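Local atomic coordinates of glycoside hydrolase (Streptococcus pneumoniae serotype 4, PDB entry 6ORH), a protein that probably acts as a family 29 alpha-L-fucosidase, releasing fucose from host-derived carbohydrate antigens. Residues T14-L19 with V413-L418; P222-V227 with E435-P440; E280-S285 with T317-L322; L381-D384 with G388-I391. The protein carries 2 engineered substitutions. One frame throughout, in Å; residues are numbered along the deposited sequence.

Interaction 1. Residues T14-L19 with V413-L418; sequences TQLAYL and VGYKRL. With EDO (1,2-ethanediol), chain L; EDO (1,2-ethanediol), chain E.
One aromatic ring does nearly all the work here: Y415 lies against helix 13-21 with a backbone-proximal methylene, not a methyl, over its face. That methylene is L19 CB, 3.8 Å from the Y415 ring centroid and 18° off the ring normal, a clear CH-pi contact. It sits off-centre, nearest Y415 CD1, and L19 and Y415 run alongside each other, pointing opposite ways. L16, one turn earlier, takes the rim instead: its CD2 meets Y415 CE1 at 4.1 Å, close to the ring plane. Y415 reaches the helix because CG is anti to the backbone N (chi1 -170°), and chi2 of 84° turns the ring so that its face receives L19 CB.

The phenol end is tied in by water. Water 1 donates to L16 O at 2.8 Å and lies 2.8 Å from Y415 OH, so a helix carbonyl and the hydroxyl share one solvent molecule beside the apolar contact of L16 and L19 with the ring. An ethanediol, probably from the crystallisation liquor, gives its O1 proton to L19 O over 2.7 Å. Next to the ring, K416 leaves in another direction, its extended chain running to a salt bridge with E22, while L19 also packs on strand 250-259.

What results is a domain interface: the first helix of the TIM-barrel fucosidase part rests on the loop that leads into strand 417-426 of the F5/8 type C beta-sandwich.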
# COMPACT_ATOMS: atom_id res chain seq x y z
N THR A 14 -7.19 -27.02 -8.62
CA THR A 14 -6.54 -26.25 -9.67
C THR A 14 -6.20 -24.85 -9.17
O THR A 14 -5.17 -24.29 -9.54
CB THR A 14 -7.29 -26.18 -11.01
OG1 THR A 14 -8.64 -25.72 -10.84
CG2 THR A 14 -7.28 -27.49 -11.77
N GLN A 15 -7.08 -24.29 -8.33
CA GLN A 15 -6.79 -22.97 -7.77
C GLN A 15 -5.58 -23.05 -6.84
O GLN A 15 -4.70 -22.20 -6.89
CB GLN A 15 -7.99 -22.36 -7.03
CG GLN A 15 -9.08 -21.80 -7.97
CD GLN A 15 -10.35 -21.44 -7.24
OE1 GLN A 15 -10.88 -22.20 -6.41
NE2 GLN A 15 -10.91 -20.27 -7.56
N LEU A 16 -5.54 -24.07 -5.96
CA LEU A 16 -4.43 -24.23 -5.04
C LEU A 16 -3.15 -24.45 -5.84
O LEU A 16 -2.10 -23.97 -5.42
CB LEU A 16 -4.70 -25.41 -4.11
CG LEU A 16 -5.63 -25.11 -2.95
CD1 LEU A 16 -5.99 -26.38 -2.19
CD2 LEU A 16 -5.00 -24.08 -2.02
N ALA A 17 -3.26 -25.16 -6.96
CA ALA A 17 -2.05 -25.47 -7.71
C ALA A 17 -1.46 -24.18 -8.28
O ALA A 17 -0.23 -23.94 -8.28
CB ALA A 17 -2.38 -26.52 -8.76
N TYR A 18 -2.34 -23.31 -8.81
CA TYR A 18 -1.85 -22.06 -9.35
C TYR A 18 -1.22 -21.19 -8.25
O TYR A 18 -0.17 -20.57 -8.49
CB TYR A 18 -3.01 -21.31 -10.03
CG TYR A 18 -2.68 -20.07 -10.81
CD1 TYR A 18 -1.38 -19.77 -11.25
CD2 TYR A 18 -3.70 -19.19 -11.19
CE1 TYR A 18 -1.12 -18.63 -11.99
CE2 TYR A 18 -3.45 -18.07 -11.96
CZ TYR A 18 -2.16 -17.80 -12.38
OH TYR A 18 -1.95 -16.72 -13.17
N LEU A 19 -1.87 -21.12 -7.06
CA LEU A 19 -1.33 -20.32 -5.98
C LEU A 19 0.07 -20.82 -5.62
O LEU A 19 0.96 -20.02 -5.34
CB LEU A 19 -2.29 -20.39 -4.77
CG LEU A 19 -3.57 -19.57 -5.02
CD1 LEU A 19 -4.62 -19.92 -3.98
CD2 LEU A 19 -3.23 -18.09 -4.94
N VAL A 413 -3.44 -12.80 5.30
CA VAL A 413 -2.29 -13.65 5.05
C VAL A 413 -2.54 -14.37 3.72
O VAL A 413 -1.83 -14.13 2.74
CB VAL A 413 -2.07 -14.60 6.24
CG1 VAL A 413 -1.00 -15.65 5.91
CG2 VAL A 413 -1.62 -13.83 7.49
N GLY A 414 -3.54 -15.25 3.68
CA GLY A 414 -3.85 -15.98 2.45
C GLY A 414 -2.90 -17.16 2.22
O GLY A 414 -2.32 -17.70 3.18
N TYR A 415 -2.70 -17.52 0.95
CA TYR A 415 -1.84 -18.64 0.62
C TYR A 415 -0.41 -18.39 1.12
O TYR A 415 0.29 -19.29 1.59
CB TYR A 415 -1.80 -18.84 -0.89
CG TYR A 415 -1.12 -20.13 -1.27
CD1 TYR A 415 -1.84 -21.32 -1.27
CD2 TYR A 415 0.23 -20.14 -1.58
CE1 TYR A 415 -1.22 -22.52 -1.57
CE2 TYR A 415 0.87 -21.33 -1.88
CZ TYR A 415 0.14 -22.51 -1.86
OH TYR A 415 0.69 -23.71 -2.21
N LYS A 416 0.03 -17.14 0.93
CA LYS A 416 1.38 -16.76 1.28
C LYS A 416 1.44 -15.24 1.37
O LYS A 416 1.02 -14.55 0.45
CB LYS A 416 2.33 -17.22 0.17
CG LYS A 416 3.75 -16.67 0.23
CD LYS A 416 4.62 -17.39 -0.81
CE LYS A 416 5.99 -16.77 -0.99
NZ LYS A 416 6.79 -17.57 -1.96
N ARG A 417 1.99 -14.73 2.48
CA ARG A 417 2.15 -13.30 2.67
C ARG A 417 3.61 -13.05 2.99
O ARG A 417 4.16 -13.66 3.92
CB ARG A 417 1.28 -12.84 3.86
CG ARG A 417 1.37 -11.36 4.22
CD ARG A 417 0.75 -10.50 3.11
NE ARG A 417 1.05 -9.08 3.23
CZ ARG A 417 0.22 -8.16 3.71
NH1 ARG A 417 -0.94 -8.49 4.28
NH2 ARG A 417 0.60 -6.89 3.67
N LEU A 418 4.23 -12.18 2.20
CA LEU A 418 5.56 -11.66 2.52
C LEU A 418 5.33 -10.28 3.11
O LEU A 418 4.47 -9.52 2.64
CB LEU A 418 6.43 -11.61 1.26
CG LEU A 418 6.65 -12.96 0.59
CD1 LEU A 418 7.37 -12.79 -0.76
CD2 LEU A 418 7.45 -13.88 1.51
C1 EDO L . 0.20 -17.04 -4.78
O1 EDO L . 0.56 -17.45 -6.05
C2 EDO L . 1.48 -16.57 -4.24
O2 EDO L . 1.36 -16.02 -3.03
C1 EDO E . -14.10 -23.51 -6.87
O1 EDO E . -13.52 -23.20 -5.61
C2 EDO E . -13.54 -22.73 -8.01
O2 EDO E . -13.73 -23.32 -9.28
O HOH W 1 -0.67 -25.59 -3.70

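Interaction 2. Residues P222-V227 with E435-P440; sequences PLWQKV and ESQALP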
# COMPACT_ATOMS: atom_id res chain seq x y z
N PRO A 222 -6.51 -5.42 2.58
CA PRO A 222 -6.57 -6.88 2.53
C PRO A 222 -6.71 -7.42 1.10
O PRO A 222 -7.16 -6.69 0.21
CB PRO A 222 -7.89 -7.22 3.25
CG PRO A 222 -8.74 -5.95 3.09
CD PRO A 222 -7.74 -4.84 3.15
N LEU A 223 -6.29 -8.68 0.91
CA LEU A 223 -6.70 -9.43 -0.28
C LEU A 223 -7.42 -10.69 0.17
O LEU A 223 -6.78 -11.68 0.56
CB LEU A 223 -5.52 -9.77 -1.21
CG LEU A 223 -5.93 -10.66 -2.41
CD1 LEU A 223 -6.93 -9.96 -3.33
CD2 LEU A 223 -4.72 -11.19 -3.21
N TRP A 224 -8.76 -10.65 0.10
CA TRP A 224 -9.58 -11.84 0.24
C TRP A 224 -9.70 -12.51 -1.13
O TRP A 224 -10.11 -11.86 -2.11
CB TRP A 224 -10.97 -11.45 0.78
CG TRP A 224 -10.89 -10.81 2.13
CD1 TRP A 224 -10.93 -9.48 2.48
CD2 TRP A 224 -10.75 -11.54 3.36
NE1 TRP A 224 -10.81 -9.33 3.85
CE2 TRP A 224 -10.72 -10.59 4.40
CE3 TRP A 224 -10.63 -12.92 3.65
CZ2 TRP A 224 -10.54 -10.97 5.74
CZ3 TRP A 224 -10.51 -13.30 4.98
CH2 TRP A 224 -10.48 -12.33 5.99
N GLN A 225 -9.28 -13.78 -1.21
CA GLN A 225 -9.37 -14.52 -2.47
C GLN A 225 -10.76 -15.15 -2.58
O GLN A 225 -10.91 -16.37 -2.63
CB GLN A 225 -8.25 -15.57 -2.54
CG GLN A 225 -6.87 -14.95 -2.62
CD GLN A 225 -6.53 -14.38 -3.98
OE1 GLN A 225 -7.29 -13.62 -4.60
NE2 GLN A 225 -5.35 -14.73 -4.49
N LYS A 226 -11.78 -14.28 -2.58
CA LYS A 226 -13.18 -14.71 -2.62
C LYS A 226 -14.01 -13.48 -2.97
O LYS A 226 -13.65 -12.36 -2.60
CB LYS A 226 -13.63 -15.34 -1.27
CG LYS A 226 -13.39 -14.51 -0.01
CD LYS A 226 -13.98 -15.23 1.23
CE LYS A 226 -13.73 -14.48 2.52
NZ LYS A 226 -14.37 -15.17 3.69
N VAL A 227 -15.15 -13.72 -3.65
CA VAL A 227 -16.07 -12.66 -4.06
C VAL A 227 -17.47 -13.27 -4.13
O VAL A 227 -17.61 -14.47 -4.10
CB VAL A 227 -15.71 -12.11 -5.46
CG1 VAL A 227 -14.42 -11.27 -5.45
CG2 VAL A 227 -15.69 -13.18 -6.54
N GLU A 435 -7.24 -10.25 14.44
CA GLU A 435 -8.60 -10.43 13.95
C GLU A 435 -8.64 -11.62 12.98
O GLU A 435 -7.74 -11.77 12.16
CB GLU A 435 -9.09 -9.16 13.25
CG GLU A 435 -10.58 -9.24 12.97
CD GLU A 435 -11.14 -8.05 12.23
OE1 GLU A 435 -10.91 -6.92 12.70
OE2 GLU A 435 -11.89 -8.27 11.23
N SER A 436 -9.67 -12.48 13.08
CA SER A 436 -9.77 -13.65 12.24
C SER A 436 -11.23 -14.08 12.17
O SER A 436 -11.95 -14.01 13.18
CB SER A 436 -8.85 -14.76 12.75
OG SER A 436 -8.80 -15.85 11.87
N GLN A 437 -11.66 -14.51 10.98
CA GLN A 437 -13.06 -14.91 10.80
C GLN A 437 -13.38 -16.24 11.47
O GLN A 437 -14.56 -16.53 11.70
CB GLN A 437 -13.42 -15.01 9.32
CG GLN A 437 -13.16 -13.70 8.57
CD GLN A 437 -13.83 -13.72 7.21
OE1 GLN A 437 -14.14 -14.77 6.64
NE2 GLN A 437 -14.12 -12.53 6.69
N ALA A 438 -12.33 -17.04 11.75
CA ALA A 438 -12.48 -18.34 12.38
C ALA A 438 -11.16 -18.66 13.07
O ALA A 438 -10.21 -17.89 12.95
CB ALA A 438 -12.83 -19.40 11.37
N LEU A 439 -11.11 -19.78 13.80
CA LEU A 439 -9.88 -20.04 14.53
C LEU A 439 -8.72 -20.10 13.53
O LEU A 439 -8.83 -20.74 12.49
CB LEU A 439 -10.00 -21.29 15.41
CG LEU A 439 -9.92 -22.65 14.72
CD1 LEU A 439 -8.48 -23.10 14.58
CD2 LEU A 439 -10.71 -23.70 15.51
N PRO A 440 -7.59 -19.39 13.79
CA PRO A 440 -6.53 -19.30 12.79
C PRO A 440 -5.70 -20.57 12.68
O PRO A 440 -5.48 -21.24 13.70
CB PRO A 440 -5.67 -18.11 13.23
CG PRO A 440 -6.01 -17.88 14.70
CD PRO A 440 -7.38 -18.48 14.93
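Q437 meets W224 and K226 where the TIM-barrel fucosidase part faces the F5/8 type C beta-sandwich, and these three side chains make the whole contact. The backbones stay well apart, with W224 CA and Q437 CA 11.5 Å from each other, so long side chains bridge the distance. Q437 contributes the largest surface. Its chain runs out extended beyond CG and lays the amide over one face of the indole, the two planes only 22° apart. NE2 is the atom over the ring, 3.7 Å from W224 CH2, and it sits toward the rim of the six-membered part, so the amide covers the far end of the tryptophan.

K226 comes from the opposite direction. CG lies between the backbone N and the carbonyl carbon (chi1 53°), and from there the chain is fully extended, carrying NZ to Q437 OE1 at 3.0 Å. The C=O...NZ angle is 126°, with the ammonium tilted 22° from the carbonyl plane. Both ends of the amide are held further: H7 NE2 is also hydrogen-bonded to OE1, while NE2 and K226 NZ both give hydrogen bonds to P246 O. With so many partners the amide's rotation about its last bond is fixed, and its NE2 end is kept over the indole. Spanning Q437, S436 OG donates in the carbonyl plane to A438 O at 2.7 Å.

Interaction 3. Residues E280-S285 with T317-L322; sequences EIYFHS and TYRNEL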
# COMPACT_ATOMS: atom_id res chain seq x y z
N GLU A 280 9.24 -4.71 -6.57
CA GLU A 280 8.08 -4.10 -5.92
C GLU A 280 6.80 -4.83 -6.34
O GLU A 280 5.98 -5.17 -5.47
CB GLU A 280 7.97 -2.59 -6.17
CG GLU A 280 9.12 -1.84 -5.51
CD GLU A 280 9.28 -2.13 -4.03
OE1 GLU A 280 10.33 -2.67 -3.64
OE2 GLU A 280 8.33 -1.84 -3.27
N ILE A 281 6.66 -5.07 -7.65
CA ILE A 281 5.52 -5.83 -8.16
C ILE A 281 5.44 -7.18 -7.45
O ILE A 281 4.35 -7.62 -7.04
CB ILE A 281 5.60 -5.93 -9.69
CG1 ILE A 281 5.29 -4.56 -10.32
CG2 ILE A 281 4.66 -7.03 -10.21
CD1 ILE A 281 5.71 -4.41 -11.78
N TYR A 282 6.58 -7.89 -7.34
CA TYR A 282 6.60 -9.22 -6.77
C TYR A 282 6.06 -9.19 -5.34
O TYR A 282 5.19 -9.99 -4.98
CB TYR A 282 8.02 -9.77 -6.83
CG TYR A 282 8.14 -11.19 -6.34
CD1 TYR A 282 7.66 -12.25 -7.11
CD2 TYR A 282 8.71 -11.48 -5.11
CE1 TYR A 282 7.76 -13.55 -6.65
CE2 TYR A 282 8.84 -12.78 -4.65
CZ TYR A 282 8.36 -13.82 -5.44
OH TYR A 282 8.50 -15.10 -5.02
N PHE A 283 6.53 -8.23 -4.53
CA PHE A 283 6.08 -8.20 -3.14
C PHE A 283 4.60 -7.83 -3.02
O PHE A 283 4.00 -8.17 -1.99
CB PHE A 283 6.98 -7.27 -2.31
CG PHE A 283 8.23 -7.97 -1.83
CD1 PHE A 283 8.21 -8.80 -0.73
CD2 PHE A 283 9.45 -7.77 -2.49
CE1 PHE A 283 9.35 -9.47 -0.30
CE2 PHE A 283 10.59 -8.43 -2.05
CZ PHE A 283 10.55 -9.28 -0.96
N HIS A 284 4.06 -7.12 -4.01
CA HIS A 284 2.66 -6.68 -3.95
C HIS A 284 1.71 -7.63 -4.69
O HIS A 284 0.50 -7.35 -4.74
CB HIS A 284 2.51 -5.24 -4.45
CG HIS A 284 3.14 -4.26 -3.52
ND1 HIS A 284 4.45 -3.83 -3.66
CD2 HIS A 284 2.66 -3.60 -2.45
CE1 HIS A 284 4.75 -2.97 -2.71
NE2 HIS A 284 3.67 -2.81 -1.95
N SER A 285 2.24 -8.77 -5.19
CA SER A 285 1.41 -9.71 -5.93
C SER A 285 1.59 -11.07 -5.26
O SER A 285 0.86 -11.45 -4.35
CB SER A 285 1.72 -9.69 -7.45
OG SER A 285 3.11 -9.93 -7.68
N THR A 317 17.28 -14.58 -10.39
CA THR A 317 18.41 -14.63 -9.46
C THR A 317 18.00 -13.99 -8.13
O THR A 317 18.25 -14.57 -7.06
CB THR A 317 19.63 -13.95 -10.09
OG1 THR A 317 20.04 -14.79 -11.18
CG2 THR A 317 20.79 -13.81 -9.12
N TYR A 318 17.35 -12.82 -8.22
CA TYR A 318 16.87 -12.10 -7.04
C TYR A 318 16.05 -13.04 -6.16
O TYR A 318 16.26 -13.11 -4.95
CB TYR A 318 16.06 -10.86 -7.44
CG TYR A 318 15.50 -10.14 -6.24
CD1 TYR A 318 14.30 -10.52 -5.67
CD2 TYR A 318 16.22 -9.10 -5.65
CE1 TYR A 318 13.82 -9.89 -4.54
CE2 TYR A 318 15.74 -8.45 -4.53
CZ TYR A 318 14.54 -8.84 -3.98
OH TYR A 318 14.06 -8.23 -2.85
N ARG A 319 15.05 -13.72 -6.75
CA ARG A 319 14.17 -14.57 -5.96
C ARG A 319 14.95 -15.74 -5.38
O ARG A 319 14.74 -16.14 -4.23
CB ARG A 319 12.99 -15.09 -6.78
CG ARG A 319 12.11 -14.00 -7.38
CD ARG A 319 10.82 -14.59 -7.98
NE ARG A 319 11.14 -15.66 -8.92
CZ ARG A 319 11.39 -15.50 -10.21
NH1 ARG A 319 11.30 -14.31 -10.78
NH2 ARG A 319 11.71 -16.59 -10.92
N ASN A 320 15.85 -16.31 -6.19
CA ASN A 320 16.56 -17.49 -5.73
C ASN A 320 17.40 -17.11 -4.51
O ASN A 320 17.47 -17.87 -3.56
CB ASN A 320 17.37 -18.08 -6.88
CG ASN A 320 16.49 -18.68 -7.97
OD1 ASN A 320 15.26 -18.76 -7.86
ND2 ASN A 320 17.11 -19.08 -9.07
N GLU A 321 17.99 -15.91 -4.55
CA GLU A 321 18.82 -15.42 -3.45
C GLU A 321 17.95 -15.11 -2.22
O GLU A 321 18.33 -15.44 -1.09
CB GLU A 321 19.67 -14.23 -3.87
CG GLU A 321 20.72 -14.59 -4.92
CD GLU A 321 21.80 -15.58 -4.50
OE1 GLU A 321 22.00 -15.79 -3.28
OE2 GLU A 321 22.44 -16.15 -5.40
N LEU A 322 16.79 -14.48 -2.43
CA LEU A 322 15.90 -14.13 -1.32
C LEU A 322 15.61 -15.37 -0.47
O LEU A 322 15.62 -15.32 0.76
CB LEU A 322 14.58 -13.59 -1.90
CG LEU A 322 13.48 -13.33 -0.87
CD1 LEU A 322 13.85 -12.12 -0.01
CD2 LEU A 322 12.17 -13.06 -1.60
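Short helical segments 280-284 and 317-322 cross at -53°, their axes 12.4 Å apart at closest approach, and Y282 CA and R319 CA mark the nearest backbone pair at 9.3 Å. That spacing is filled by large side chains. Y282 offers a ring face to R319: CD sits 3.9 Å from the Y282 ring centroid, 30° off the normal, displaced toward the CE1 and CZ side. Chi1 and the extended chi2 of the arginine bring CD over the ring, and the bend at chi3 (-53°) then turns the guanidinium away toward T66 O and a cation-pi contact with F315. The phenol end of Y282 has its own partner, Y323 OH.

F283 meets the other helix differently. Its CE2 edge comes 3.6 Å from Y318 OH, which lies in the F283 ring plane, and the two side chains cross at about a right angle. L322, pointing back at F283 from helix 306-322, brings CD2 to 4.2 Å from F283 CZ, oblique to the ring. R420 of strand 417-426 adds a cation-pi contact to the F283 ring.

Strand 292-295 lies between the two helices in sequence, and the packing is that of outer helices around the parallel barrel of a TIM-barrel glycoside hydrolase.

Interaction 4. Residues L381-D384 with G388-I391; sequences LRED and GQRI
E383, just past the pairing of L381 with R417 and of R382 with T443 and K444 in strand 378-382, reaches across with its carboxylate to the backbone N-H groups of R390 and I391. Its chain is extended beyond CG, and OE2 accepts from two successive amides, R390 N at 2.9 Å and I391 N at 3.0 Å. Both arrive on the syn side but from opposite faces of the carboxylate plane, each about 30° out of it, and neither N-H...O line is quite straight (144° and 156°). Around this oxygen I391 packs its CG1 at 3.6 Å from E383 OE2. The other oxygen, OE1, takes a hydrogen bond from G414 N and lies 3.5 Å from Q389 CG. Water 2 donates to E383 OE1 at 2.7 Å and also to I391 O, while accepting from Q389 NE2. That amide looks mainly toward the barrel, where NE2 also donates to L223 O and OE1 accepts from Q225 N. The buried carboxylate is therefore ringed by donors, chiefly backbone N-H groups, which would favour the charged form.

D384 comes next, its backbone close to G388: D384 O stands 3.7 Å from G388 N. Its side chain turns to K386 N and packs on T443, which binds calcium in a crystal structure of this protein, although none is bound to this chain here. A glutamate thus binds the two ends of the short connection between strands 378-382 and 391-400, which belong to the two facing sheets of the F5/8 type C beta-sandwich.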
# COMPACT_ATOMS: atom_id res chain seq x y z
N LEU A 381 4.36 -15.66 6.10
CA LEU A 381 3.36 -16.41 6.83
C LEU A 381 2.50 -17.12 5.78
O LEU A 381 2.27 -16.54 4.70
CB LEU A 381 2.47 -15.43 7.61
CG LEU A 381 3.16 -14.47 8.59
CD1 LEU A 381 2.12 -13.54 9.23
CD2 LEU A 381 3.92 -15.23 9.67
N ARG A 382 1.97 -18.30 6.09
CA ARG A 382 1.03 -18.97 5.18
C ARG A 382 -0.14 -19.56 5.96
O ARG A 382 0.03 -20.21 7.01
CB ARG A 382 1.68 -20.14 4.44
CG ARG A 382 2.84 -19.73 3.54
CD ARG A 382 3.14 -20.87 2.56
NE ARG A 382 4.32 -20.59 1.77
CZ ARG A 382 4.65 -21.30 0.69
NH1 ARG A 382 3.87 -22.30 0.31
NH2 ARG A 382 5.75 -21.02 0.01
N GLU A 383 -1.35 -19.38 5.42
CA GLU A 383 -2.53 -20.03 5.96
C GLU A 383 -2.69 -21.42 5.36
O GLU A 383 -1.93 -21.81 4.49
CB GLU A 383 -3.81 -19.23 5.70
CG GLU A 383 -3.96 -18.08 6.66
CD GLU A 383 -5.25 -17.31 6.47
OE1 GLU A 383 -5.29 -16.48 5.51
OE2 GLU A 383 -6.14 -17.44 7.33
N ASP A 384 -3.66 -22.18 5.87
CA ASP A 384 -3.98 -23.44 5.22
C ASP A 384 -5.30 -23.31 4.48
O ASP A 384 -6.36 -23.49 5.07
CB ASP A 384 -4.04 -24.60 6.23
CG ASP A 384 -4.36 -25.95 5.60
OD1 ASP A 384 -4.56 -26.04 4.36
OD2 ASP A 384 -4.45 -26.93 6.37
N GLY A 388 -9.95 -22.91 4.29
CA GLY A 388 -10.53 -21.59 4.07
C GLY A 388 -9.67 -20.44 4.62
O GLY A 388 -8.92 -20.58 5.59
N GLN A 389 -9.79 -19.26 3.98
CA GLN A 389 -9.03 -18.09 4.40
C GLN A 389 -9.71 -17.43 5.60
O GLN A 389 -10.95 -17.26 5.62
CB GLN A 389 -9.02 -17.10 3.22
CG GLN A 389 -8.10 -15.90 3.43
CD GLN A 389 -8.00 -14.97 2.24
OE1 GLN A 389 -8.62 -15.22 1.20
NE2 GLN A 389 -7.19 -13.92 2.37
N ARG A 390 -8.92 -17.02 6.61
CA ARG A 390 -9.51 -16.61 7.88
C ARG A 390 -8.95 -15.31 8.43
O ARG A 390 -9.72 -14.47 8.92
CB ARG A 390 -9.28 -17.72 8.94
CG ARG A 390 -9.87 -19.07 8.54
CD ARG A 390 -9.34 -20.23 9.41
NE ARG A 390 -10.00 -21.43 8.96
CZ ARG A 390 -10.66 -22.31 9.72
NH1 ARG A 390 -10.68 -22.19 11.04
NH2 ARG A 390 -11.25 -23.34 9.14
N ILE A 391 -7.62 -15.11 8.38
CA ILE A 391 -6.99 -14.03 9.12
C ILE A 391 -7.33 -12.69 8.48
O ILE A 391 -7.21 -12.57 7.26
CB ILE A 391 -5.47 -14.23 9.23
CG1 ILE A 391 -5.21 -15.43 10.15
CG2 ILE A 391 -4.79 -12.97 9.76
CD1 ILE A 391 -3.78 -15.96 10.07
O HOH W 2 -6.15 -13.97 5.21
O HOH W 3 -6.39 -21.40 7.14

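Overall arrangement
From the N terminus, helix 13-21 opens interaction 1, which closes nearly 400 residues later at 413-418. Inside that span, 222-227 opens interaction 2, but its partner 435-440 lies beyond 418, so the two cross. Interaction 3 joins two barrel helices and is nested within both, as is the short loop of interaction 4, in the sandwich; these two follow in series. Interactions 1 and 2 span the barrel-sandwich boundary. Interaction 4 links them on the sandwich side: G414 N reaches E383 OE1, while R390 NH1 reaches L439 O. On the barrel side L19 touches Q225; across the boundary L418 packs on F283, bringing interaction 3 to it.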